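Chitooligosaccharidolytic beta-N-acetylglucosaminidase (Ostrinia furnacalis, PDB 3OZP) hydrolyses terminal non-reducing beta-linked N-acetylglucosamine units, one at a time, from chitooligosaccharides, with a preference for shorter substrates. Local coordinates at residues A[222-227]-A[273-278]; A[400-405]-A[422-427]; A[411-416]-A[440-445]. All coordinates share one frame; numbering follows the deposited sequence.

Contact 1: residues A[222-227]-A[273-278]; sequences HWHITD and LPEFDA
His224 and Glu275 meet by their side chains on two neighbouring parallel strands of the catalytic TIM barrel of this family 20 glycoside hydrolase. His224 ND1 gives its hydrogen to Glu275 OE1 at 2.7 Å, although the modelled place of OE1 is somewhat doubtful. The oxygen lies at the edge of the imidazole, and the carboxylate plane is turned 78° from the ring. Glu275 reaches it with an extended chain, CG anti to the backbone N (chi1 -180°). Its other oxygen, OE2, accepts from Trp402 NE1, which links it across the barrel interior to strand 399-402. The far nitrogen of the same imidazole is also bound. His224 NE2 donates to Asp227 OD2 at 2.7 Å, in the ring plane and onto the anti lone pair of that oxygen. The ring is thus held between two carboxylates, which would fix its rotation. Asp227 OD1 is hydrogen-bonded to His281 ND1, and both residues are assigned by inference to the charge relay system. This is consistent with a second-shell role for His224 in positioning Asp227. The backbones of the two strands pair in parallel. Trp223 N donates to Leu273 O at 2.8 Å, and Glu275 N returns a bond to Trp223 O at 3.0 Å. Past His224 the two segments draw apart, and two waters bridge them. One takes a hydrogen from Thr226 OG1 and gives one to Asp277 O. The other donates to Thr226 O and Glu275 O and accepts from Asp277 N, and it sits over the centre of one face of the His224 ring. Thr226 OG1 also lies 3.3 Å from Phe276 CD1. The Asp277 carboxylate comes to the imidazole edge, with OD1 3.4 Å from His224 CE1.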
loop_
_atom_site.group_PDB
_atom_site.type_symbol
_atom_site.label_atom_id
_atom_site.label_comp_id
_atom_site.label_asym_id
_atom_site.label_seq_id
_atom_site.Cartn_x
_atom_site.Cartn_y
_atom_site.Cartn_z
ATOM N N HIS A 222 15.980 4.895 -12.069
ATOM C CA HIS A 222 16.013 4.149 -13.319
ATOM C C HIS A 222 14.575 4.075 -13.817
ATOM O O HIS A 222 13.739 3.362 -13.261
ATOM C CB HIS A 222 16.650 2.771 -13.052
ATOM C CG HIS A 222 16.534 1.774 -14.168
ATOM N ND1 HIS A 222 15.936 2.044 -15.381
ATOM C CD2 HIS A 222 16.976 0.496 -14.250
ATOM C CE1 HIS A 222 15.992 0.972 -16.148
ATOM N NE2 HIS A 222 16.616 0.017 -15.486
ATOM N N TRP A 223 14.302 4.856 -14.855
ATOM C CA TRP A 223 12.949 5.033 -15.374
ATOM C C TRP A 223 12.717 4.085 -16.546
ATOM O O TRP A 223 13.125 4.366 -17.678
ATOM C CB TRP A 223 12.764 6.494 -15.796
ATOM C CG TRP A 223 11.341 6.949 -15.993
ATOM C CD1 TRP A 223 10.250 6.170 -16.261
ATOM C CD2 TRP A 223 10.874 8.304 -15.995
ATOM N NE1 TRP A 223 9.130 6.953 -16.400
ATOM C CE2 TRP A 223 9.482 8.266 -16.245
ATOM C CE3 TRP A 223 11.493 9.544 -15.790
ATOM C CZ2 TRP A 223 8.701 9.422 -16.307
ATOM C CZ3 TRP A 223 10.715 10.695 -15.848
ATOM C CH2 TRP A 223 9.330 10.623 -16.103
ATOM N N HIS A 224 12.083 2.950 -16.254
ATOM C CA HIS A 224 11.724 1.965 -17.264
ATOM C C HIS A 224 10.426 2.451 -17.902
ATOM O O HIS A 224 9.323 2.073 -17.491
ATOM C CB HIS A 224 11.557 0.585 -16.620
ATOM C CG HIS A 224 11.260 -0.513 -17.593
ATOM N ND1 HIS A 224 12.244 -1.307 -18.145
ATOM C CD2 HIS A 224 10.085 -0.974 -18.084
ATOM C CE1 HIS A 224 11.687 -2.199 -18.947
ATOM N NE2 HIS A 224 10.378 -2.019 -18.926
ATOM N N ILE A 225 10.585 3.305 -18.906
ATOM C CA ILE A 225 9.496 4.153 -19.399
ATOM C C ILE A 225 8.601 3.500 -20.465
ATOM O O ILE A 225 7.432 3.868 -20.592
ATOM C CB ILE A 225 10.041 5.552 -19.835
ATOM C CG1 ILE A 225 8.911 6.576 -19.994
ATOM C CG2 ILE A 225 10.951 5.452 -21.081
ATOM C CD1 ILE A 225 9.385 8.031 -19.934
ATOM N N THR A 226 9.128 2.520 -21.197
ATOM C CA THR A 226 8.355 1.831 -22.230
ATOM C C THR A 226 8.374 0.324 -22.024
ATOM O O THR A 226 9.288 -0.217 -21.407
ATOM C CB THR A 226 8.890 2.128 -23.660
ATOM O OG1 THR A 226 10.274 1.758 -23.741
ATOM C CG2 THR A 226 8.733 3.600 -24.012
ATOM N N ASP A 227 7.348 -0.346 -22.529
ATOM C CA ASP A 227 7.336 -1.804 -22.595
ATOM C C ASP A 227 6.266 -2.205 -23.593
ATOM O O ASP A 227 5.751 -1.352 -24.314
ATOM C CB ASP A 227 7.095 -2.438 -21.217
ATOM C CG ASP A 227 7.824 -3.764 -21.051
ATOM O OD1 ASP A 227 7.376 -4.775 -21.644
ATOM O OD2 ASP A 227 8.842 -3.798 -20.323
ATOM N N LEU A 273 17.813 8.162 -14.957
ATOM C CA LEU A 273 18.402 7.310 -15.981
ATOM C C LEU A 273 17.303 6.592 -16.778
ATOM O O LEU A 273 16.606 5.732 -16.239
ATOM C CB LEU A 273 19.334 6.291 -15.306
ATOM C CG LEU A 273 20.428 5.550 -16.078
ATOM C CD1 LEU A 273 21.304 4.749 -15.104
ATOM C CD2 LEU A 273 19.871 4.633 -17.163
ATOM N N PRO A 274 17.143 6.950 -18.069
ATOM C CA PRO A 274 16.080 6.347 -18.877
ATOM C C PRO A 274 16.456 4.972 -19.412
ATOM O O PRO A 274 17.629 4.723 -19.718
ATOM C CB PRO A 274 15.935 7.328 -20.042
ATOM C CG PRO A 274 17.316 7.889 -20.222
ATOM C CD PRO A 274 17.894 7.974 -18.821
ATOM N N GLU A 275 15.465 4.092 -19.515
ATOM C CA GLU A 275 15.616 2.834 -20.231
ATOM C C GLU A 275 14.665 2.767 -21.418
ATOM O O GLU A 275 13.455 2.989 -21.271
ATOM C CB GLU A 275 15.358 1.625 -19.324
ATOM C CG GLU A 275 15.520 0.279 -20.044
ATOM C CD GLU A 275 15.110 -0.922 -19.207
ATOM O OE1 GLU A 275 14.856 -0.764 -17.994
ATOM O OE2 GLU A 275 15.027 -2.037 -19.766
ATOM N N PHE A 276 15.216 2.469 -22.593
ATOM C CA PHE A 276 14.388 1.993 -23.686
ATOM C C PHE A 276 14.684 0.519 -23.909
ATOM O O PHE A 276 15.697 0.161 -24.511
ATOM C CB PHE A 276 14.570 2.791 -24.983
ATOM C CG PHE A 276 13.624 2.358 -26.066
ATOM C CD1 PHE A 276 12.310 2.825 -26.080
ATOM C CD2 PHE A 276 14.026 1.448 -27.039
ATOM C CE1 PHE A 276 11.413 2.401 -27.054
ATOM C CE2 PHE A 276 13.136 1.018 -28.025
ATOM C CZ PHE A 276 11.826 1.495 -28.029
ATOM N N ASP A 277 13.793 -0.326 -23.408
ATOM C CA ASP A 277 13.961 -1.767 -23.493
ATOM C C ASP A 277 13.785 -2.261 -24.934
ATOM O O ASP A 277 12.755 -2.007 -25.568
ATOM C CB ASP A 277 12.967 -2.451 -22.559
ATOM C CG ASP A 277 13.352 -3.872 -22.232
ATOM O OD1 ASP A 277 12.776 -4.423 -21.276
ATOM O OD2 ASP A 277 14.232 -4.435 -22.917
ATOM N N ALA A 278 14.806 -2.950 -25.444
ATOM C CA ALA A 278 14.797 -3.497 -26.803
ATOM C C ALA A 278 15.718 -4.720 -26.884
ATOM O O ALA A 278 16.693 -4.794 -26.134
ATOM C CB ALA A 278 15.240 -2.433 -27.800
HETATM O O HOH W 1 10.242 -0.717 -25.074
HETATM O O HOH W 2 12.014 0.552 -21.215
#

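Contact 2: residues A[400-405]-A[422-427]; sequences ILWTST and IIQVWT. With OAN (O-(2-acetamido-2-deoxy D-glucopyranosylidene) amino-N-phenylcarbamate), chain B.
Trp402 and Trp426 each turn one face to the same methyl group, the acetamido CAH of the bound ligand OAN, and touch each other as an offset edge-to-face pair with planes at 90°. They sit at the C-terminal ends of two adjacent parallel strands of the TIM barrel, where the active site opens. The edge of Trp402 points to the face of Trp426, and its CE3 is 3.7 Å from Trp426 CD1. The opposite face of Trp402 carries the Gln424 amide, turned only 20° from the ring plane, with Gln424 CD 3.3 Å from Trp402 CZ3. That amide is hydrogen-bonded elsewhere, OE1 with His341 NE2, and NE2 with Glu498 OE1 and Ser447 OG. Trp426 CG is placed between the backbone N and the carbonyl carbon (chi1 67°), which sets the pyrrole edge of the indole, CD1 and NE1, against Thr403. An alanine in place of Trp426 would probably leave the ligand methyl without one of its two aromatic walls and the Trp402 edge without its partner. The backbones pair in parallel: Gln424 N donates to Leu401 O at 2.8 Å, and Thr403 N to Gln424 O. Thr403 CG2 packs on Ile423 CG2. Trp426 NE1 donates to Thr403 O at 3.0 Å, the oxygen lying somewhat out of the indole plane.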
loop_
_atom_site.group_PDB
_atom_site.type_symbol
_atom_site.label_atom_id
_atom_site.label_comp_id
_atom_site.label_asym_id
_atom_site.label_seq_id
_atom_site.Cartn_x
_atom_site.Cartn_y
_atom_site.Cartn_z
ATOM N N ILE A 400 23.773 -0.080 -20.329
ATOM C CA ILE A 400 23.352 -1.168 -19.457
ATOM C C ILE A 400 22.443 -2.147 -20.192
ATOM O O ILE A 400 21.550 -1.746 -20.954
ATOM C CB ILE A 400 22.621 -0.663 -18.178
ATOM C CG1 ILE A 400 23.396 0.480 -17.509
ATOM C CG2 ILE A 400 22.396 -1.814 -17.192
ATOM C CD1 ILE A 400 22.645 1.171 -16.363
ATOM N N LEU A 401 22.689 -3.429 -19.946
ATOM C CA LEU A 401 21.832 -4.517 -20.382
ATOM C C LEU A 401 21.505 -5.409 -19.188
ATOM O O LEU A 401 22.328 -5.556 -18.282
ATOM C CB LEU A 401 22.544 -5.338 -21.457
ATOM C CG LEU A 401 22.213 -5.234 -22.954
ATOM C CD1 LEU A 401 21.695 -3.887 -23.434
ATOM C CD2 LEU A 401 23.398 -5.727 -23.801
ATOM N N TRP A 402 20.304 -5.995 -19.187
ATOM C CA TRP A 402 19.921 -7.000 -18.198
ATOM C C TRP A 402 20.680 -8.298 -18.458
ATOM O O TRP A 402 21.070 -8.567 -19.602
ATOM C CB TRP A 402 18.421 -7.302 -18.282
ATOM C CG TRP A 402 17.529 -6.149 -17.949
ATOM C CD1 TRP A 402 16.845 -5.366 -18.829
ATOM C CD2 TRP A 402 17.217 -5.653 -16.644
ATOM N NE1 TRP A 402 16.122 -4.414 -18.153
ATOM C CE2 TRP A 402 16.337 -4.565 -16.810
ATOM C CE3 TRP A 402 17.597 -6.026 -15.347
ATOM C CZ2 TRP A 402 15.835 -3.836 -15.733
ATOM C CZ3 TRP A 402 17.088 -5.313 -14.274
ATOM C CH2 TRP A 402 16.222 -4.223 -14.474
ATOM N N THR A 403 20.877 -9.099 -17.409
ATOM C CA THR A 403 21.322 -10.487 -17.592
ATOM C C THR A 403 20.289 -11.233 -18.428
ATOM O O THR A 403 19.075 -11.087 -18.220
ATOM C CB THR A 403 21.542 -11.262 -16.267
ATOM O OG1 THR A 403 20.414 -11.094 -15.404
ATOM C CG2 THR A 403 22.802 -10.807 -15.555
ATOM N N SER A 404 20.788 -12.016 -19.378
ATOM C CA SER A 404 19.964 -12.717 -20.360
ATOM C C SER A 404 20.806 -13.800 -21.036
ATOM O O SER A 404 21.958 -14.023 -20.661
ATOM C CB SER A 404 19.464 -11.732 -21.420
ATOM O OG SER A 404 20.538 -11.270 -22.228
ATOM N N THR A 405 20.223 -14.451 -22.041
ATOM C CA THR A 405 20.926 -15.432 -22.873
ATOM C C THR A 405 22.138 -14.799 -23.561
ATOM O O THR A 405 23.182 -15.440 -23.696
ATOM C CB THR A 405 19.968 -16.060 -23.914
ATOM O OG1 THR A 405 18.884 -16.693 -23.230
ATOM C CG2 THR A 405 20.678 -17.105 -24.772
ATOM N N ILE A 422 27.709 -2.257 -18.950
ATOM C CA ILE A 422 27.443 -2.614 -17.560
ATOM C C ILE A 422 26.302 -3.637 -17.563
ATOM O O ILE A 422 25.332 -3.479 -18.305
ATOM C CB ILE A 422 27.013 -1.370 -16.744
ATOM C CG1 ILE A 422 28.124 -0.315 -16.743
ATOM C CG2 ILE A 422 26.591 -1.758 -15.314
ATOM C CD1 ILE A 422 27.655 1.089 -16.384
ATOM N N ILE A 423 26.407 -4.674 -16.739
ATOM C CA ILE A 423 25.362 -5.695 -16.687
ATOM C C ILE A 423 24.524 -5.549 -15.414
ATOM O O ILE A 423 25.068 -5.536 -14.300
ATOM C CB ILE A 423 25.944 -7.137 -16.799
ATOM C CG1 ILE A 423 26.968 -7.249 -17.944
ATOM C CG2 ILE A 423 24.818 -8.174 -16.946
ATOM C CD1 ILE A 423 26.422 -6.994 -19.354
ATOM N N GLN A 424 23.208 -5.416 -15.584
ATOM C CA GLN A 424 22.297 -5.391 -14.441
ATOM C C GLN A 424 21.823 -6.803 -14.143
ATOM O O GLN A 424 21.117 -7.418 -14.942
ATOM C CB GLN A 424 21.106 -4.443 -14.658
ATOM C CG GLN A 424 20.271 -4.253 -13.377
ATOM C CD GLN A 424 19.315 -3.065 -13.419
ATOM O OE1 GLN A 424 19.160 -2.396 -14.444
ATOM N NE2 GLN A 424 18.662 -2.805 -12.289
ATOM N N VAL A 425 22.221 -7.304 -12.979
ATOM C CA VAL A 425 21.980 -8.684 -12.596
ATOM C C VAL A 425 20.644 -8.811 -11.874
ATOM O O VAL A 425 20.424 -8.162 -10.858
ATOM C CB VAL A 425 23.125 -9.202 -11.689
ATOM C CG1 VAL A 425 22.866 -10.627 -11.246
ATOM C CG2 VAL A 425 24.469 -9.089 -12.412
ATOM N N TRP A 426 19.757 -9.650 -12.402
ATOM C CA TRP A 426 18.495 -9.933 -11.725
ATOM C C TRP A 426 18.285 -11.429 -11.474
ATOM O O TRP A 426 17.187 -11.856 -11.116
ATOM C CB TRP A 426 17.309 -9.310 -12.474
ATOM C CG TRP A 426 17.048 -9.911 -13.820
ATOM C CD1 TRP A 426 17.747 -9.682 -14.967
ATOM C CD2 TRP A 426 16.012 -10.837 -14.159
ATOM N NE1 TRP A 426 17.215 -10.411 -16.001
ATOM C CE2 TRP A 426 16.149 -11.132 -15.535
ATOM C CE3 TRP A 426 14.979 -11.450 -13.434
ATOM C CZ2 TRP A 426 15.292 -12.010 -16.204
ATOM C CZ3 TRP A 426 14.129 -12.326 -14.097
ATOM C CH2 TRP A 426 14.292 -12.595 -15.472
ATOM N N THR A 427 19.345 -12.218 -11.658
ATOM C CA THR A 427 19.367 -13.621 -11.240
ATOM C C THR A 427 19.365 -13.655 -9.711
ATOM O O THR A 427 19.419 -12.605 -9.080
ATOM C CB THR A 427 20.649 -14.335 -11.738
ATOM O OG1 THR A 427 21.794 -13.766 -11.092
ATOM C CG2 THR A 427 20.813 -14.210 -13.242
HETATM C CAH OAN B . 14.508 -8.168 -16.227
HETATM C CAG OAN B . 13.095 -8.536 -15.775
HETATM O OAN OAN B . 12.823 -8.595 -14.577
HETATM N NAI OAN B . 12.225 -8.798 -16.776
HETATM C CAB OAN B . 10.798 -9.140 -16.570
HETATM C CAC OAN B . 10.050 -7.817 -16.273
HETATM O OAJ OAN B . 9.612 -7.229 -17.500
HETATM C CAD OAN B . 8.871 -8.063 -15.360
HETATM O OAK OAN B . 8.178 -6.832 -15.125
HETATM C CAE OAN B . 9.442 -8.620 -14.075
HETATM C CAF OAN B . 8.340 -8.822 -13.039
HETATM O OAM OAN B . 8.899 -9.331 -11.827
HETATM O OAL OAN B . 10.060 -9.902 -14.350
HETATM C CAA OAN B . 10.641 -10.152 -15.577
HETATM N NAY OAN B . 11.085 -11.374 -15.875
HETATM O OAQ OAN B . 10.952 -12.399 -14.810
HETATM C CAP OAN B . 10.356 -13.576 -15.166
HETATM O OAR OAN B . 10.713 -14.185 -16.178
HETATM N NAO OAN B . 9.404 -14.059 -14.346
HETATM C CAS OAN B . 8.759 -15.211 -14.559
HETATM C CAT OAN B . 9.354 -16.429 -14.213
HETATM C CAU OAN B . 8.659 -17.625 -14.409
HETATM C CAV OAN B . 7.366 -17.603 -14.937
HETATM C CAW OAN B . 6.763 -16.389 -15.268
HETATM C CAX OAN B . 7.458 -15.194 -15.072
#

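Contact 3: residues A[411-416]-A[440-445]; sequences HIDDYL and KGYRLI
Ile412 and Tyr442 make the apolar part of this contact between the loop that follows strand 399-402 and the turn leading into strand 444-446. The isoleucine puts CD1 over one face of the phenol, 3.8 Å from the ring centroid of Tyr442, a CH-pi contact. Its other branch touches the ring too, with Ile412 CG2 3.5 Å from Tyr442 CE1. CG1 of Ile412 is anti to the backbone N (chi1 -170°), which sends CD1 out over the ring. The polar bonds gather on Asp413. Tyr442 OH donates to Asp413 OD1 at 2.8 Å, meeting it nearly along the carboxylate C-O bond. A water lies within hydrogen-bonding distance of both Asp413 OD1 and Lys440 O. The charged pair is weaker: Asp413 OD2 and Lys440 NZ are 3.7 Å apart, a long salt bridge. On the backbone, Gly441 is the C-prime residue of a Schellman motif ending helix 432-439, and the chain turns there into Tyr442. The tyrosine is therefore held at one face and at its hydroxyl, while the exposed lysine probably adds only a loose electrostatic pull.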
loop_
_atom_site.group_PDB
_atom_site.type_symbol
_atom_site.label_atom_id
_atom_site.label_comp_id
_atom_site.label_asym_id
_atom_site.label_seq_id
_atom_site.Cartn_x
_atom_site.Cartn_y
_atom_site.Cartn_z
ATOM N N HIS A 411 29.833 -16.802 -23.364
ATOM C CA HIS A 411 29.940 -16.251 -24.718
ATOM C C HIS A 411 29.772 -14.730 -24.824
ATOM O O HIS A 411 29.790 -14.182 -25.929
ATOM C CB HIS A 411 28.993 -16.974 -25.694
ATOM C CG HIS A 411 27.538 -16.850 -25.351
ATOM N ND1 HIS A 411 26.672 -17.923 -25.396
ATOM C CD2 HIS A 411 26.796 -15.786 -24.960
ATOM C CE1 HIS A 411 25.461 -17.525 -25.050
ATOM N NE2 HIS A 411 25.509 -16.232 -24.781
ATOM N N ILE A 412 29.621 -14.053 -23.685
ATOM C CA ILE A 412 29.357 -12.607 -23.670
ATOM C C ILE A 412 30.379 -11.784 -24.470
ATOM O O ILE A 412 30.011 -10.821 -25.150
ATOM C CB ILE A 412 29.196 -12.051 -22.217
ATOM C CG1 ILE A 412 28.683 -10.603 -22.246
ATOM C CG2 ILE A 412 30.497 -12.204 -21.417
ATOM C CD1 ILE A 412 28.283 -10.036 -20.892
ATOM N N ASP A 413 31.650 -12.182 -24.404
ATOM C CA ASP A 413 32.726 -11.469 -25.096
ATOM C C ASP A 413 32.637 -11.542 -26.623
ATOM O O ASP A 413 33.256 -10.743 -27.313
ATOM C CB ASP A 413 34.101 -11.949 -24.616
ATOM C CG ASP A 413 34.448 -11.440 -23.228
ATOM O OD1 ASP A 413 33.925 -10.377 -22.815
ATOM O OD2 ASP A 413 35.256 -12.101 -22.545
ATOM N N ASP A 414 31.864 -12.497 -27.138
ATOM C CA ASP A 414 31.602 -12.591 -28.577
ATOM C C ASP A 414 30.688 -11.467 -29.057
ATOM O O ASP A 414 30.641 -11.167 -30.252
ATOM C CB ASP A 414 30.967 -13.942 -28.934
ATOM C CG ASP A 414 31.872 -15.123 -28.624
ATOM O OD1 ASP A 414 33.098 -14.929 -28.481
ATOM O OD2 ASP A 414 31.353 -16.253 -28.527
ATOM N N TYR A 415 29.971 -10.844 -28.121
ATOM C CA TYR A 415 28.924 -9.880 -28.459
ATOM C C TYR A 415 29.153 -8.504 -27.849
ATOM O O TYR A 415 28.943 -7.484 -28.508
ATOM C CB TYR A 415 27.556 -10.427 -28.041
ATOM C CG TYR A 415 27.316 -11.841 -28.510
ATOM C CD1 TYR A 415 27.148 -12.127 -29.866
ATOM C CD2 TYR A 415 27.268 -12.897 -27.602
ATOM C CE1 TYR A 415 26.936 -13.428 -30.305
ATOM C CE2 TYR A 415 27.056 -14.205 -28.031
ATOM C CZ TYR A 415 26.892 -14.459 -29.381
ATOM O OH TYR A 415 26.682 -15.746 -29.812
ATOM N N LEU A 416 29.585 -8.484 -26.593
ATOM C CA LEU A 416 29.768 -7.249 -25.839
ATOM C C LEU A 416 31.232 -7.099 -25.424
ATOM O O LEU A 416 32.051 -7.985 -25.682
ATOM C CB LEU A 416 28.873 -7.282 -24.592
ATOM C CG LEU A 416 27.362 -6.986 -24.618
ATOM C CD1 LEU A 416 26.664 -7.254 -25.948
ATOM C CD2 LEU A 416 26.651 -7.722 -23.480
ATOM N N LYS A 440 35.303 -12.185 -15.841
ATOM C CA LYS A 440 35.543 -11.650 -17.178
ATOM C C LYS A 440 35.654 -10.124 -17.187
ATOM O O LYS A 440 35.720 -9.502 -18.250
ATOM C CB LYS A 440 34.474 -12.139 -18.159
ATOM C CG LYS A 440 34.521 -13.640 -18.377
ATOM C CD LYS A 440 33.883 -14.048 -19.683
ATOM C CE LYS A 440 34.394 -15.409 -20.132
ATOM N NZ LYS A 440 35.747 -15.304 -20.748
ATOM N N GLY A 441 35.671 -9.527 -15.998
ATOM C CA GLY A 441 35.924 -8.095 -15.850
ATOM C C GLY A 441 34.713 -7.180 -15.945
ATOM O O GLY A 441 34.858 -5.956 -15.905
ATOM N N TYR A 442 33.522 -7.762 -16.064
ATOM C CA TYR A 442 32.294 -6.966 -16.206
ATOM C C TYR A 442 31.880 -6.248 -14.923
ATOM O O TYR A 442 32.046 -6.769 -13.820
ATOM C CB TYR A 442 31.141 -7.814 -16.757
ATOM C CG TYR A 442 31.282 -8.069 -18.239
ATOM C CD1 TYR A 442 31.988 -9.177 -18.711
ATOM C CD2 TYR A 442 30.735 -7.190 -19.173
ATOM C CE1 TYR A 442 32.138 -9.407 -20.071
ATOM C CE2 TYR A 442 30.879 -7.416 -20.540
ATOM C CZ TYR A 442 31.586 -8.526 -20.979
ATOM O OH TYR A 442 31.736 -8.758 -22.326
ATOM N N ARG A 443 31.360 -5.036 -15.091
ATOM C CA ARG A 443 30.814 -4.260 -13.987
ATOM C C ARG A 443 29.332 -4.568 -13.839
ATOM O O ARG A 443 28.627 -4.753 -14.836
ATOM C CB ARG A 443 31.027 -2.763 -14.201
ATOM C CG ARG A 443 32.477 -2.366 -14.406
ATOM C CD ARG A 443 32.686 -1.810 -15.797
ATOM N NE ARG A 443 32.546 -0.359 -15.814
ATOM C CZ ARG A 443 32.194 0.361 -16.874
ATOM N NH1 ARG A 443 31.912 -0.224 -18.032
ATOM N NH2 ARG A 443 32.109 1.678 -16.765
ATOM N N LEU A 444 28.866 -4.625 -12.594
ATOM C CA LEU A 444 27.506 -5.076 -12.317
ATOM C C LEU A 444 26.681 -4.079 -11.511
ATOM O O LEU A 444 27.214 -3.328 -10.690
ATOM C CB LEU A 444 27.521 -6.420 -11.580
ATOM C CG LEU A 444 28.371 -7.602 -12.056
ATOM C CD1 LEU A 444 28.171 -8.764 -11.100
ATOM C CD2 LEU A 444 28.028 -8.022 -13.484
ATOM N N ILE A 445 25.378 -4.074 -11.778
ATOM C CA ILE A 445 24.397 -3.448 -10.897
ATOM C C ILE A 445 23.560 -4.591 -10.337
ATOM O O ILE A 445 22.988 -5.376 -11.095
ATOM C CB ILE A 445 23.508 -2.419 -11.639
ATOM C CG1 ILE A 445 24.346 -1.213 -12.074
ATOM C CG2 ILE A 445 22.327 -1.982 -10.755
ATOM C CD1 ILE A 445 23.721 -0.383 -13.192
HETATM O O HOH W 3 35.944 -9.730 -20.884
#

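In the fold
Contacts 1 and 2 are largely buried in the barrel wall, contact 2 reaching the ligand site, while contact 3 sits toward the surface, with Asp413 and Lys440 exposed. Contacts 1 and 2 each join two neighbouring parallel strands and touch directly through Glu275 and Trp402. Contact 1 is dominated by buried histidine and carboxylate groups close to the charge relay residues. Contact 2 is built largely from aromatic rings that line the ligand site. Contact 3 has no strand pairing of its own and lies away from the annotated sites. It is joined to contact 2 by the adjacent strands 421-425 and 444-446, and by a probable hydrogen bond from His411 NE2 to Thr405 O.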